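Local coordinates for protein (peanut lectin) (Arachis hypogaea, PDB 1QF3), which binds D-galactose and galactosides as a homotetrameric, calcium- and manganese-containing legume lectin, at residues Pro81-Ile86 and Asp123-Ser128; Gly104-Ser109 and Ser207-Leu212. One frame throughout, in Å; residues are numbered along the deposited sequence.

Contact 1: Pro81-Ile86 and Asp123-Ser128; sequences PADGII and DTYSNS. With CA (calcium ion), chain F; MN (manganese (II) ion), chain G; MBG (methyl beta-D-galactopyranoside), chain E.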
ATOM      1  N   PRO A  81     -28.407   6.938  26.353  1.00 45.58           N
ATOM      2  CA  PRO A  81     -27.289   6.688  25.442  1.00 42.20           C
ATOM      3  C   PRO A  81     -26.228   7.759  25.724  1.00 41.43           C
ATOM      4  O   PRO A  81     -26.426   8.934  25.428  1.00 47.17           O
ATOM      5  CB  PRO A  81     -27.936   6.872  24.070  1.00 18.32           C
ATOM      6  CG  PRO A  81     -29.373   6.517  24.320  1.00 11.89           C
ATOM      7  CD  PRO A  81     -29.636   7.231  25.599  1.00 14.52           C
ATOM      8  N   ALA A  82     -25.142   7.342  26.366  1.00 20.85           N
ATOM      9  CA  ALA A  82     -24.047   8.229  26.735  1.00 14.02           C
ATOM     10  C   ALA A  82     -22.820   7.330  26.924  1.00 13.61           C
ATOM     11  O   ALA A  82     -22.982   6.109  27.048  1.00 11.51           O
ATOM     12  CB  ALA A  82     -24.409   8.966  28.026  1.00  2.00           C
ATOM     13  N   ASP A  83     -21.606   7.887  26.926  1.00  7.80           N
ATOM     14  CA  ASP A  83     -21.358   9.311  26.760  1.00  9.33           C
ATOM     15  C   ASP A  83     -20.700   9.712  25.438  1.00 11.19           C
ATOM     16  O   ASP A  83     -20.631  10.906  25.102  1.00 14.03           O
ATOM     17  CB  ASP A  83     -20.489   9.818  27.905  1.00 14.31           C
ATOM     18  CG  ASP A  83     -21.287  10.123  29.140  1.00 16.49           C
ATOM     19  OD1 ASP A  83     -21.520   9.193  29.936  1.00 18.02           O
ATOM     20  OD2 ASP A  83     -21.689  11.290  29.305  1.00 11.80           O
ATOM     21  N   GLY A  84     -20.171   8.739  24.711  1.00  7.09           N
ATOM     22  CA  GLY A  84     -19.533   9.073  23.455  1.00  5.43           C
ATOM     23  C   GLY A  84     -18.164   8.470  23.249  1.00  4.49           C
ATOM     24  O   GLY A  84     -17.625   7.795  24.122  1.00  8.83           O
ATOM     25  N   ILE A  85     -17.610   8.707  22.066  1.00  3.76           N
ATOM     26  CA  ILE A  85     -16.308   8.184  21.676  1.00  2.23           C
ATOM     27  C   ILE A  85     -15.375   9.356  21.413  1.00  2.23           C
ATOM     28  O   ILE A  85     -15.829  10.462  21.093  1.00  4.63           O
ATOM     29  CB  ILE A  85     -16.433   7.367  20.357  1.00  4.58           C
ATOM     30  CG1 ILE A  85     -17.336   6.153  20.557  1.00  3.24           C
ATOM     31  CG2 ILE A  85     -15.069   6.941  19.828  1.00  2.85           C
ATOM     32  CD1 ILE A  85     -17.405   5.249  19.352  1.00  3.64           C
ATOM     33  N   ILE A  86     -14.073   9.130  21.558  1.00  9.23           N
ATOM     34  CA  ILE A  86     -13.090  10.177  21.280  1.00 12.46           C
ATOM     35  C   ILE A  86     -11.813   9.615  20.645  1.00  9.71           C
ATOM     36  O   ILE A  86     -11.275   8.609  21.105  1.00 16.20           O
ATOM     37  CB  ILE A  86     -12.747  11.027  22.543  1.00  8.59           C
ATOM     38  CG1 ILE A  86     -11.600  11.997  22.234  1.00  6.69           C
ATOM     39  CG2 ILE A  86     -12.363  10.130  23.702  1.00  9.16           C
ATOM     40  CD1 ILE A  86     -11.390  13.101  23.255  1.00  3.82           C
ATOM     41  N   ASP A 123     -19.513  13.415  20.960  1.00  2.07           N
ATOM     42  CA  ASP A 123     -20.220  13.506  22.223  1.00  2.07           C
ATOM     43  C   ASP A 123     -21.739  13.372  22.103  1.00  6.48           C
ATOM     44  O   ASP A 123     -22.402  14.198  21.465  1.00  6.12           O
ATOM     45  CB  ASP A 123     -19.843  14.855  22.835  1.00  2.00           C
ATOM     46  CG  ASP A 123     -19.975  14.899  24.330  1.00  2.24           C
ATOM     47  OD1 ASP A 123     -20.896  14.298  24.893  1.00  8.62           O
ATOM     48  OD2 ASP A 123     -19.166  15.592  24.960  1.00  2.00           O
ATOM     49  N   THR A 124     -22.295  12.380  22.794  1.00 15.40           N
ATOM     50  CA  THR A 124     -23.731  12.148  22.764  1.00 12.30           C
ATOM     51  C   THR A 124     -24.459  12.574  24.050  1.00 18.68           C
ATOM     52  O   THR A 124     -25.582  12.141  24.303  1.00 24.51           O
ATOM     53  CB  THR A 124     -24.052  10.680  22.491  1.00  4.65           C
ATOM     54  OG1 THR A 124     -23.684   9.896  23.630  1.00 12.13           O
ATOM     55  CG2 THR A 124     -23.273  10.176  21.284  1.00 11.66           C
ATOM     56  N   TYR A 125     -23.826  13.415  24.865  1.00 15.06           N
ATOM     57  CA  TYR A 125     -24.454  13.898  26.099  1.00  9.35           C
ATOM     58  C   TYR A 125     -23.929  15.270  26.527  1.00 10.85           C
ATOM     59  O   TYR A 125     -22.721  15.488  26.665  1.00  3.76           O
ATOM     60  CB  TYR A 125     -24.287  12.898  27.241  1.00 15.19           C
ATOM     61  CG  TYR A 125     -25.043  13.313  28.482  1.00 14.51           C
ATOM     62  CD1 TYR A 125     -24.512  14.271  29.362  1.00 21.49           C
ATOM     63  CD2 TYR A 125     -26.319  12.813  28.744  1.00 13.70           C
ATOM     64  CE1 TYR A 125     -25.241  14.735  30.456  1.00 16.18           C
ATOM     65  CE2 TYR A 125     -27.058  13.272  29.842  1.00 20.89           C
ATOM     66  CZ  TYR A 125     -26.510  14.229  30.692  1.00 17.53           C
ATOM     67  OH  TYR A 125     -27.225  14.675  31.776  1.00 26.18           O
ATOM     68  N   SER A 126     -24.861  16.186  26.751  1.00 19.16           N
ATOM     69  CA  SER A 126     -24.538  17.547  27.145  1.00 22.87           C
ATOM     70  C   SER A 126     -24.159  17.683  28.614  1.00 20.14           C
ATOM     71  O   SER A 126     -25.026  17.745  29.479  1.00 26.55           O
ATOM     72  CB  SER A 126     -25.724  18.469  26.819  1.00 19.06           C
ATOM     73  OG  SER A 126     -25.510  19.790  27.285  1.00 28.41           O
ATOM     74  N   ASN A 127     -22.863  17.710  28.895  1.00  6.95           N
ATOM     75  CA  ASN A 127     -22.390  17.882  30.261  1.00  3.64           C
ATOM     76  C   ASN A 127     -22.144  19.359  30.509  1.00  7.94           C
ATOM     77  O   ASN A 127     -21.138  19.908  30.061  1.00 12.94           O
ATOM     78  CB  ASN A 127     -21.097  17.108  30.483  1.00  2.05           C
ATOM     79  CG  ASN A 127     -21.289  15.633  30.317  1.00  7.05           C
ATOM     80  OD1 ASN A 127     -21.187  15.112  29.209  1.00 11.75           O
ATOM     81  ND2 ASN A 127     -21.602  14.942  31.408  1.00  4.39           N
ATOM     82  N   SER A 128     -23.049  19.992  31.247  1.00 14.11           N
ATOM     83  CA  SER A 128     -22.955  21.419  31.561  1.00 19.30           C
ATOM     84  C   SER A 128     -21.696  21.846  32.317  1.00 13.88           C
ATOM     85  O   SER A 128     -21.248  22.987  32.198  1.00 18.81           O
ATOM     86  CB  SER A 128     -24.205  21.868  32.313  1.00 40.06           C
ATOM     87  OG  SER A 128     -24.750  20.784  33.049  1.00 54.26           O
TER
HETATM   88 CA    CA F 437     -20.549  15.419  26.964  1.00  3.64          CA
HETATM   89 MN    MN G 238     -18.823  17.771  24.510  1.00 35.96          MN
HETATM   90  C1  MBG E 439     -24.606  11.621  34.235  1.00 25.12           C
HETATM   91  C2  MBG E 439     -23.261  11.838  33.696  1.00 18.05           C
HETATM   92  C3  MBG E 439     -23.320  12.133  32.189  1.00 14.29           C
HETATM   93  C4  MBG E 439     -24.144  11.011  31.456  1.00 20.38           C
HETATM   94  C5  MBG E 439     -25.519  10.973  32.095  1.00 21.69           C
HETATM   95  C6  MBG E 439     -26.660  10.161  31.556  1.00 18.58           C
HETATM   96  C7  MBG E 439     -25.641  11.616  36.419  1.00 35.03           C
HETATM   97  O1  MBG E 439     -24.463  11.348  35.644  1.00 31.43           O
HETATM   98  O2  MBG E 439     -22.738  12.932  34.432  1.00  8.23           O
HETATM   99  O3  MBG E 439     -21.987  12.183  31.748  1.00 10.17           O
HETATM  100  O4  MBG E 439     -23.474   9.802  31.624  1.00 18.25           O
HETATM  101  O5  MBG E 439     -25.269  10.608  33.467  1.00 32.54           O
HETATM  102  O6  MBG E 439     -27.802  10.489  32.328  1.00 16.38           O
HETATM  103  O   HOH W   1     -20.910  13.009  27.160  1.00  2.00           O
HETATM  104  O   HOH W   2     -18.387  15.884  27.806  1.00  5.27           O
HETATM  105  O   HOH W   3     -17.637  19.475  24.020  1.00  2.00           O
HETATM  106  O   HOH W   4     -17.124  17.431  25.543  1.00 16.11           O
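D83 and T124 are joined through the main chain: T124 N donates to D83 O over 3.2 Å. Next to this bond, G84 and D123 form an antiparallel, non-hydrogen-bonded pair at the point where strand 84-91 meets the end of strand 117-123. The T124 hydroxyl sits close to P81 O, though its hydrogen bond goes to Q216.

The D123 carboxylate straddles two metals. Both its oxygens bind calcium, and OD2 also binds manganese; OD1 additionally accepts from Y125 N on its anti side, making an Asx turn that curls the loop around calcium. Y125 O, N127 OD1, D132 and waters 1 and 2 fill the rest of the calcium shell, while E121, D132, H137 and two waters complete the manganese site.

Water 1, 2.4 Å from calcium, donates to both D83 O and D83 OD2 and thus ties this carboxylate to the metal site. After the cis A82-D83 peptide, chi1 of D83 (-82°) sets CG anti to the carbonyl carbon and turns the carboxylate to the sugar, where it takes two hydroxyls, with galactoside O4 2.7 Å from D83 OD1 and O3 2.6 Å from D83 OD2. On the other segment, the N127 amide is divided between two tasks: OD1 holds calcium, and ND2 donates to galactoside O3 at 2.8 Å in a fairly straight bond (164°).

Y125 carries its ring anti to the backbone N (chi1 -174°), which lays one ring face against the sugar. C4 of the galactoside lies 3.7 Å from the ring plane, over its centre, in the CH-pi manner. A82 CB packs on Y125 CB at 4.0 Å. A cis-linked aspartate, a calcium-bound asparagine and an aromatic ring packed against the sugar together form the monosaccharide site characteristic of legume lectins.

Contact 2: Gly104-Ser109 and Ser207-Leu212; sequences GTLGVS and SASGSL. With MBG (methyl beta-D-galactopyranoside), chain E.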
ATOM      1  N   GLY A 104     -18.823  11.972  31.377  1.00  2.03           N
ATOM      2  CA  GLY A 104     -18.446  13.063  30.492  1.00  4.32           C
ATOM      3  C   GLY A 104     -16.970  13.370  30.298  1.00  4.06           C
ATOM      4  O   GLY A 104     -16.633  14.328  29.598  1.00  8.15           O
ATOM      5  N   THR A 105     -16.087  12.595  30.923  1.00 15.40           N
ATOM      6  CA  THR A 105     -14.647  12.825  30.794  1.00 14.33           C
ATOM      7  C   THR A 105     -14.107  12.003  29.626  1.00 14.64           C
ATOM      8  O   THR A 105     -12.935  12.114  29.237  1.00 17.41           O
ATOM      9  CB  THR A 105     -13.895  12.486  32.120  1.00 12.91           C
ATOM     10  OG1 THR A 105     -13.980  11.079  32.398  1.00  6.17           O
ATOM     11  CG2 THR A 105     -14.509  13.257  33.274  1.00  2.60           C
ATOM     12  N   LEU A 106     -14.979  11.149  29.098  1.00 15.74           N
ATOM     13  CA  LEU A 106     -14.672  10.290  27.963  1.00 11.51           C
ATOM     14  C   LEU A 106     -13.467   9.373  28.178  1.00 12.59           C
ATOM     15  O   LEU A 106     -12.956   8.769  27.236  1.00 16.36           O
ATOM     16  CB  LEU A 106     -14.541  11.137  26.691  1.00  4.00           C
ATOM     17  CG  LEU A 106     -15.787  12.000  26.402  1.00  2.00           C
ATOM     18  CD1 LEU A 106     -15.478  13.084  25.381  1.00  2.00           C
ATOM     19  CD2 LEU A 106     -16.954  11.132  25.957  1.00  2.00           C
ATOM     20  N   GLY A 107     -13.058   9.222  29.437  1.00  5.66           N
ATOM     21  CA  GLY A 107     -11.942   8.352  29.777  1.00  2.17           C
ATOM     22  C   GLY A 107     -10.570   8.920  29.489  1.00  2.54           C
ATOM     23  O   GLY A 107      -9.580   8.180  29.483  1.00  8.52           O
ATOM     24  N   VAL A 108     -10.501  10.232  29.273  1.00  2.28           N
ATOM     25  CA  VAL A 108      -9.238  10.891  28.958  1.00  3.97           C
ATOM     26  C   VAL A 108      -8.888  12.065  29.867  1.00  2.01           C
ATOM     27  O   VAL A 108      -7.748  12.545  29.848  1.00  7.69           O
ATOM     28  CB  VAL A 108      -9.197  11.407  27.481  1.00  2.00           C
ATOM     29  CG1 VAL A 108      -9.142  10.235  26.492  1.00  2.00           C
ATOM     30  CG2 VAL A 108     -10.395  12.333  27.213  1.00  2.00           C
ATOM     31  N   SER A 109      -9.839  12.536  30.660  1.00  2.00           N
ATOM     32  CA  SER A 109      -9.553  13.667  31.533  1.00  6.97           C
ATOM     33  C   SER A 109      -9.941  13.378  32.970  1.00  7.79           C
ATOM     34  O   SER A 109     -10.516  12.333  33.269  1.00  2.50           O
ATOM     35  CB  SER A 109     -10.293  14.919  31.047  1.00 15.62           C
ATOM     36  OG  SER A 109     -11.700  14.778  31.160  1.00 13.51           O
ATOM     37  N   SER A 207     -11.242   6.142  22.800  1.00  2.05           N
ATOM     38  CA  SER A 207     -11.644   5.953  24.183  1.00  5.24           C
ATOM     39  C   SER A 207     -13.148   6.183  24.270  1.00  9.35           C
ATOM     40  O   SER A 207     -13.692   6.985  23.501  1.00 12.35           O
ATOM     41  CB  SER A 207     -10.913   6.970  25.073  1.00  2.00           C
ATOM     42  OG  SER A 207     -11.338   6.922  26.423  1.00  2.00           O
ATOM     43  N   ALA A 208     -13.817   5.456  25.167  1.00 18.60           N
ATOM     44  CA  ALA A 208     -15.260   5.592  25.376  1.00 16.53           C
ATOM     45  C   ALA A 208     -15.571   5.422  26.867  1.00 20.91           C
ATOM     46  O   ALA A 208     -14.795   4.815  27.608  1.00 21.78           O
ATOM     47  CB  ALA A 208     -16.012   4.558  24.563  1.00  4.73           C
ATOM     48  N   SER A 209     -16.715   5.937  27.304  1.00 12.31           N
ATOM     49  CA  SER A 209     -17.086   5.841  28.709  1.00  8.99           C
ATOM     50  C   SER A 209     -18.579   5.935  28.936  1.00  8.22           C
ATOM     51  O   SER A 209     -19.336   6.346  28.055  1.00 12.26           O
ATOM     52  CB  SER A 209     -16.383   6.940  29.512  1.00  2.00           C
ATOM     53  OG  SER A 209     -16.730   8.226  29.011  1.00  2.00           O
ATOM     54  N   GLY A 210     -18.982   5.581  30.147  1.00  6.71           N
ATOM     55  CA  GLY A 210     -20.375   5.623  30.541  1.00 10.22           C
ATOM     56  C   GLY A 210     -20.410   6.018  32.004  1.00 15.33           C
ATOM     57  O   GLY A 210     -19.363   6.300  32.592  1.00 15.14           O
ATOM     58  N   SER A 211     -21.595   6.033  32.599  1.00 16.86           N
ATOM     59  CA  SER A 211     -21.753   6.396  33.998  1.00 17.57           C
ATOM     60  C   SER A 211     -22.655   5.355  34.659  1.00 23.47           C
ATOM     61  O   SER A 211     -22.652   4.190  34.265  1.00 30.58           O
ATOM     62  CB  SER A 211     -22.359   7.793  34.109  1.00  6.60           C
ATOM     63  OG  SER A 211     -23.667   7.829  33.565  1.00  5.89           O
ATOM     64  N   LEU A 212     -23.393   5.755  35.689  1.00 13.05           N
ATOM     65  CA  LEU A 212     -24.269   4.820  36.368  1.00 18.68           C
ATOM     66  C   LEU A 212     -25.512   4.619  35.506  1.00 19.32           C
ATOM     67  O   LEU A 212     -25.865   3.489  35.157  1.00 15.36           O
ATOM     68  CB  LEU A 212     -24.644   5.353  37.762  1.00 29.29           C
ATOM     69  CG  LEU A 212     -25.383   4.457  38.781  1.00 28.93           C
ATOM     70  CD1 LEU A 212     -25.328   5.096  40.157  1.00 36.76           C
ATOM     71  CD2 LEU A 212     -26.827   4.227  38.365  1.00 23.74           C
TER
HETATM   72  C1  MBG E 439     -24.606  11.621  34.235  1.00 25.12           C
HETATM   73  C2  MBG E 439     -23.261  11.838  33.696  1.00 18.05           C
HETATM   74  C3  MBG E 439     -23.320  12.133  32.189  1.00 14.29           C
HETATM   75  C4  MBG E 439     -24.144  11.011  31.456  1.00 20.38           C
HETATM   76  C5  MBG E 439     -25.519  10.973  32.095  1.00 21.69           C
HETATM   77  C6  MBG E 439     -26.660  10.161  31.556  1.00 18.58           C
HETATM   78  C7  MBG E 439     -25.641  11.616  36.419  1.00 35.03           C
HETATM   79  O1  MBG E 439     -24.463  11.348  35.644  1.00 31.43           O
HETATM   80  O2  MBG E 439     -22.738  12.932  34.432  1.00  8.23           O
HETATM   81  O3  MBG E 439     -21.987  12.183  31.748  1.00 10.17           O
HETATM   82  O4  MBG E 439     -23.474   9.802  31.624  1.00 18.25           O
HETATM   83  O5  MBG E 439     -25.269  10.608  33.467  1.00 32.54           O
HETATM   84  O6  MBG E 439     -27.802  10.489  32.328  1.00 16.38           O
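S207 OG donates to L106 O over 2.6 Å, in the carbonyl plane and at a C=O...O angle of 148°. The hydroxyl reaches the loop because OG stands anti to its backbone N (chi1 175°), projecting from strand 201-209 toward the 104-109 turn. V108 CG1 lies alongside, 4.0 Å from the same S207 OG. Two residues further along the strand, S209 points its hydroxyl to the same loop: OG comes to 3.1 Å from L106 CA, but its hydrogen bond is made to G103 O.

V108 N donates to T105 O at 3.1 Å, closing a tight turn whose two middle residues, L106 and G107, both have left-handed backbone angles, as in a type I' turn; glycine is favoured at the second. Beyond S209 the chain runs to the sugar site, where S211 OG is 2.8 Å from galactoside O4, while G104 N lies 3.2 Å from galactoside O3.

L106 turns its side chain to I86 and E121, near the metal site, while V108 touches F88 and F117. The turn packs on the seven-stranded sheet, touching strands 201-209, 84-91 and 117-123, and R45 of strand 43-53, which also donates to G107 O.

How the contacts relate
From the N terminus the chain passes through 81-86, then 104-109, then 123-128, and finally 207-212, so the two contacts cross rather than nest. Contact 1 closes a loop of 36 intervening residues, whereas contact 2 spans 97, bringing the late strand 201-209 back to the loop that follows strand 84-91. Those two strands are neighbours in the seven-stranded sheet, and the contacts are probably linked by backbone hydrogen bonds, I86 N to S207 O at 2.9 Å and D83 N to S209 O at 3.0 Å. Together the four segments bring the metal-binding loop and the strand ends around one galactoside, which both contacts touch.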